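Local coordinates for putative phosphatase (Bacteroides thetaiotaomicron, PDB 3KYA), which is of unproven function but may be a phosphatase, binds zinc and pairs an IPT/TIG domain with a propeller-like ring of antiparallel beta sheets, at residues A[437-448]-A[460-471]. Numbering follows the deposited sequence. Where two conformers were deposited one is given.
Sequences LREVARFRDVSG and VHDQVGHTIRTI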
loop_
_atom_site.group_PDB
_atom_site.type_symbol
_atom_site.label_atom_id
_atom_site.label_comp_id
_atom_site.label_asym_id
_atom_site.label_seq_id
_atom_site.Cartn_x
_atom_site.Cartn_y
_atom_site.Cartn_z
ATOM N N LEU A 437 7.016 -13.569 7.642
ATOM C CA LEU A 437 6.590 -13.653 6.230
ATOM C C LEU A 437 7.567 -13.110 5.166
ATOM O O LEU A 437 7.751 -13.768 4.130
ATOM C CB LEU A 437 5.224 -12.973 6.025
ATOM C CG LEU A 437 4.001 -13.469 6.813
ATOM C CD1 LEU A 437 2.720 -12.915 6.213
ATOM C CD2 LEU A 437 3.906 -15.003 6.879
ATOM N N ARG A 438 8.185 -11.943 5.410
ATOM C CA ARG A 438 9.086 -11.369 4.393
ATOM C C ARG A 438 10.529 -11.149 4.857
ATOM O O ARG A 438 11.401 -10.891 4.030
ATOM C CB ARG A 438 8.478 -10.078 3.827
ATOM C CG ARG A 438 7.114 -10.282 3.149
ATOM C CD ARG A 438 7.189 -10.926 1.758
ATOM N NE ARG A 438 7.657 -9.965 0.759
ATOM C CZ ARG A 438 8.842 -9.998 0.165
ATOM N NH1 ARG A 438 9.699 -10.975 0.413
ATOM N NH2 ARG A 438 9.155 -9.057 -0.704
ATOM N N GLU A 439 10.804 -11.272 6.154
ATOM C CA GLU A 439 12.178 -11.135 6.645
ATOM C C GLU A 439 12.941 -12.442 6.762
ATOM O O GLU A 439 14.166 -12.435 6.692
ATOM C CB GLU A 439 12.211 -10.444 8.026
ATOM C CG GLU A 439 11.863 -8.991 7.978
ATOM C CD GLU A 439 12.722 -8.217 6.971
ATOM O OE1 GLU A 439 13.953 -8.373 6.946
ATOM O OE2 GLU A 439 12.138 -7.470 6.185
ATOM N N VAL A 440 12.234 -13.557 6.954
ATOM C CA VAL A 440 12.892 -14.841 7.194
ATOM C C VAL A 440 12.365 -16.008 6.338
ATOM O O VAL A 440 13.160 -16.741 5.737
ATOM C CB VAL A 440 12.778 -15.236 8.706
ATOM C CG1 VAL A 440 13.385 -16.614 8.959
ATOM C CG2 VAL A 440 13.444 -14.163 9.630
ATOM N N ALA A 441 11.041 -16.195 6.323
ATOM C CA ALA A 441 10.421 -17.345 5.646
ATOM C C ALA A 441 10.776 -17.494 4.151
ATOM O O ALA A 441 10.842 -16.500 3.404
ATOM C CB ALA A 441 8.899 -17.290 5.807
ATOM N N ARG A 442 10.999 -18.745 3.740
ATOM C CA ARG A 442 11.260 -19.075 2.332
ATOM C C ARG A 442 10.578 -20.366 1.943
ATOM O O ARG A 442 10.318 -21.213 2.793
ATOM C CB ARG A 442 12.753 -19.201 2.048
ATOM C CG ARG A 442 13.486 -17.882 2.137
ATOM C CD ARG A 442 14.917 -17.982 1.661
ATOM N NE ARG A 442 15.751 -18.832 2.493
ATOM C CZ ARG A 442 17.050 -19.034 2.285
ATOM N NH1 ARG A 442 17.652 -18.479 1.236
ATOM N NH2 ARG A 442 17.755 -19.803 3.108
ATOM N N PHE A 443 10.301 -20.485 0.645
ATOM C CA PHE A 443 9.719 -21.677 0.047
ATOM C C PHE A 443 10.609 -22.096 -1.115
ATOM O O PHE A 443 11.544 -21.367 -1.484
ATOM C CB PHE A 443 8.327 -21.389 -0.538
ATOM C CG PHE A 443 7.300 -20.854 0.453
ATOM C CD1 PHE A 443 6.489 -21.717 1.179
ATOM C CD2 PHE A 443 7.081 -19.481 0.585
ATOM C CE1 PHE A 443 5.527 -21.220 2.079
ATOM C CE2 PHE A 443 6.121 -18.988 1.446
ATOM C CZ PHE A 443 5.345 -19.856 2.205
ATOM N N ARG A 444 10.358 -23.287 -1.664
ATOM C CA ARG A 444 10.967 -23.691 -2.935
ATOM C C ARG A 444 9.779 -23.604 -3.905
ATOM O O ARG A 444 8.857 -22.811 -3.654
ATOM C CB ARG A 444 11.657 -25.057 -2.856
ATOM C CG ARG A 444 12.768 -25.087 -1.794
ATOM C CD ARG A 444 13.655 -26.299 -1.858
ATOM N NE ARG A 444 14.473 -26.281 -3.067
ATOM C CZ ARG A 444 15.538 -27.042 -3.275
ATOM N NH1 ARG A 444 15.942 -27.911 -2.358
ATOM N NH2 ARG A 444 16.200 -26.928 -4.413
ATOM N N ASP A 445 9.770 -24.353 -5.009
ATOM C CA ASP A 445 8.636 -24.256 -5.958
ATOM C C ASP A 445 7.284 -24.527 -5.258
ATOM O O ASP A 445 7.088 -25.595 -4.678
ATOM C CB ASP A 445 8.796 -25.225 -7.132
ATOM C CG ASP A 445 10.113 -25.059 -7.875
ATOM O OD1 ASP A 445 11.196 -25.008 -7.219
ATOM O OD2 ASP A 445 10.055 -25.031 -9.129
ATOM N N VAL A 446 6.359 -23.575 -5.343
ATOM C CA VAL A 446 5.040 -23.666 -4.686
ATOM C C VAL A 446 3.916 -23.778 -5.718
ATOM O O VAL A 446 3.787 -22.933 -6.598
ATOM C CB VAL A 446 4.798 -22.473 -3.713
ATOM C CG1 VAL A 446 5.514 -22.714 -2.382
ATOM C CG2 VAL A 446 5.221 -21.131 -4.352
ATOM N N SER A 447 3.078 -24.804 -5.569
ATOM C CA SER A 447 2.027 -25.122 -6.558
ATOM C C SER A 447 0.581 -25.123 -6.043
ATOM O O SER A 447 -0.344 -24.840 -6.808
ATOM C CB SER A 447 2.331 -26.501 -7.184
ATOM O OG SER A 447 2.410 -27.517 -6.182
ATOM N N GLY A 448 0.395 -25.460 -4.772
ATOM C CA GLY A 448 -0.931 -25.561 -4.159
ATOM C C GLY A 448 -1.147 -24.564 -3.034
ATOM O O GLY A 448 -0.195 -24.190 -2.333
ATOM N N VAL A 460 -0.093 -24.481 2.225
ATOM C CA VAL A 460 0.642 -24.311 0.995
ATOM C C VAL A 460 1.341 -25.602 0.612
ATOM O O VAL A 460 1.973 -26.217 1.457
ATOM C CB VAL A 460 1.741 -23.256 1.184
ATOM C CG1 VAL A 460 2.483 -23.026 -0.129
ATOM C CG2 VAL A 460 1.148 -21.943 1.750
ATOM N N HIS A 461 1.255 -26.003 -0.656
ATOM C CA HIS A 461 1.987 -27.161 -1.125
ATOM C C HIS A 461 3.306 -26.710 -1.740
ATOM O O HIS A 461 3.325 -26.118 -2.835
ATOM C CB HIS A 461 1.174 -27.986 -2.120
ATOM C CG HIS A 461 1.936 -29.130 -2.707
ATOM N ND1 HIS A 461 1.810 -29.517 -4.029
ATOM C CD2 HIS A 461 2.903 -29.916 -2.175
ATOM C CE1 HIS A 461 2.620 -30.535 -4.261
ATOM N NE2 HIS A 461 3.309 -30.786 -3.161
ATOM N N ASP A 462 4.396 -26.975 -1.015
ATOM C CA ASP A 462 5.750 -26.613 -1.431
ATOM C C ASP A 462 6.286 -27.871 -2.142
ATOM O O ASP A 462 6.837 -28.786 -1.532
ATOM C CB ASP A 462 6.551 -26.192 -0.206
ATOM C CG ASP A 462 7.896 -25.581 -0.537
ATOM O OD1 ASP A 462 8.475 -25.901 -1.587
ATOM O OD2 ASP A 462 8.395 -24.806 0.310
ATOM N N GLN A 463 6.031 -27.894 -3.445
ATOM C CA GLN A 463 6.356 -29.031 -4.305
ATOM C C GLN A 463 7.806 -29.483 -4.247
ATOM O O GLN A 463 8.058 -30.679 -4.122
ATOM C CB GLN A 463 6.022 -28.707 -5.767
ATOM C CG GLN A 463 6.254 -29.855 -6.734
ATOM C CD GLN A 463 6.467 -29.372 -8.159
ATOM O OE1 GLN A 463 6.248 -28.197 -8.467
ATOM N NE2 GLN A 463 6.901 -30.269 -9.031
ATOM N N VAL A 464 8.754 -28.548 -4.352
ATOM C CA VAL A 464 10.180 -28.919 -4.363
ATOM C C VAL A 464 10.777 -29.049 -2.944
ATOM O O VAL A 464 11.692 -29.829 -2.722
ATOM C CB VAL A 464 10.980 -28.018 -5.362
ATOM C CG1 VAL A 464 12.488 -28.203 -5.218
ATOM C CG2 VAL A 464 10.545 -28.345 -6.809
ATOM N N GLY A 465 10.206 -28.352 -1.968
ATOM C CA GLY A 465 10.577 -28.604 -0.576
ATOM C C GLY A 465 10.013 -29.951 -0.103
ATOM O O GLY A 465 10.467 -30.525 0.906
ATOM N N HIS A 466 9.035 -30.472 -0.854
ATOM C CA HIS A 466 8.341 -31.737 -0.550
ATOM C C HIS A 466 7.603 -31.675 0.796
ATOM O O HIS A 466 7.542 -32.667 1.560
ATOM C CB HIS A 466 9.281 -32.944 -0.583
ATOM C CG HIS A 466 10.124 -33.026 -1.825
ATOM N ND1 HIS A 466 9.745 -32.461 -3.024
ATOM C CD2 HIS A 466 11.282 -33.690 -2.070
ATOM C CE1 HIS A 466 10.672 -32.710 -3.936
ATOM N NE2 HIS A 466 11.610 -33.463 -3.385
ATOM N N THR A 467 7.007 -30.516 1.049
ATOM C CA THR A 467 6.310 -30.239 2.297
ATOM C C THR A 467 4.969 -29.526 2.121
ATOM O O THR A 467 4.680 -28.900 1.073
ATOM C CB THR A 467 7.155 -29.297 3.192
ATOM O OG1 THR A 467 7.586 -28.163 2.420
ATOM C CG2 THR A 467 8.397 -30.005 3.740
ATOM N N ILE A 468 4.149 -29.658 3.158
ATOM C CA ILE A 468 2.950 -28.861 3.301
ATOM C C ILE A 468 3.334 -27.828 4.359
ATOM O O ILE A 468 3.766 -28.197 5.465
ATOM C CB ILE A 468 1.729 -29.651 3.773
ATOM C CG1 ILE A 468 1.377 -30.788 2.801
ATOM C CG2 ILE A 468 0.555 -28.710 3.952
ATOM C CD1 ILE A 468 1.068 -30.348 1.353
ATOM N N ARG A 469 3.216 -26.547 4.000
ATOM C CA ARG A 469 3.543 -25.423 4.867
ATOM C C ARG A 469 2.249 -24.767 5.340
ATOM O O ARG A 469 1.185 -24.978 4.754
ATOM C CB ARG A 469 4.376 -24.374 4.128
ATOM C CG ARG A 469 5.578 -24.893 3.378
ATOM C CD ARG A 469 6.677 -25.372 4.278
ATOM N NE ARG A 469 7.347 -24.294 5.005
ATOM C CZ ARG A 469 8.297 -23.507 4.505
ATOM N NH1 ARG A 469 8.700 -23.628 3.241
ATOM N NH2 ARG A 469 8.855 -22.584 5.283
ATOM N N THR A 470 2.343 -24.006 6.421
ATOM C CA THR A 470 1.211 -23.264 6.933
ATOM C C THR A 470 1.562 -21.788 7.003
ATOM O O THR A 470 2.733 -21.439 7.115
ATOM C CB THR A 470 0.806 -23.711 8.360
ATOM O OG1 THR A 470 1.925 -23.594 9.247
ATOM C CG2 THR A 470 0.308 -25.153 8.356
ATOM N N ILE A 471 0.551 -20.930 6.897
ATOM C CA ILE A 471 0.716 -19.505 7.192
ATOM C C ILE A 471 -0.412 -19.236 8.163
ATOM O O ILE A 471 -1.591 -19.349 7.804
ATOM C CB ILE A 471 0.619 -18.584 5.990
ATOM C CG1 ILE A 471 1.624 -19.019 4.920
ATOM C CG2 ILE A 471 0.874 -17.128 6.454
ATOM C CD1 ILE A 471 1.547 -18.222 3.590
#
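The carbonyl oxygen of R442 is gripped end-on by the R469 guanidinium. R469 NH1 lies 2.9 Å from R442 O, in the carbonyl plane on a lone pair. R469 NH2 reaches R442 O at 3.2 Å. R469 gets there by bending at chi2 and chi3 (both -70°). The edge of its guanidinium meets D462 OD2 in a salt bridge, while F443 CE1 lies over one face. D462 OD2 accepts from the backbone N of R444 at 3.2 Å, on its syn side, and sits at the edge of the F443 ring. D462 OD1 accepts from G465 N at 3.0 Å, from above the carboxylate plane, in an Asx motif. One carboxylate ties the turn after its strand to the incoming loop and helps to steady R469, together with R442 O and its salt-bridge partner D434. V464 CG1 packs over one face of the R444 guanidinium, 3.5 Å from R444 NE. S447 and G448 both face H461 in a classic beta bulge; S447 N bonds H461 O at 3.0 Å. The contact joins hairpin strands 446-452 and 457-462 at one edge of a five-stranded antiparallel sheet, with strand 467-473 next and then strand 105-110, whose V107 and T109 touch R469.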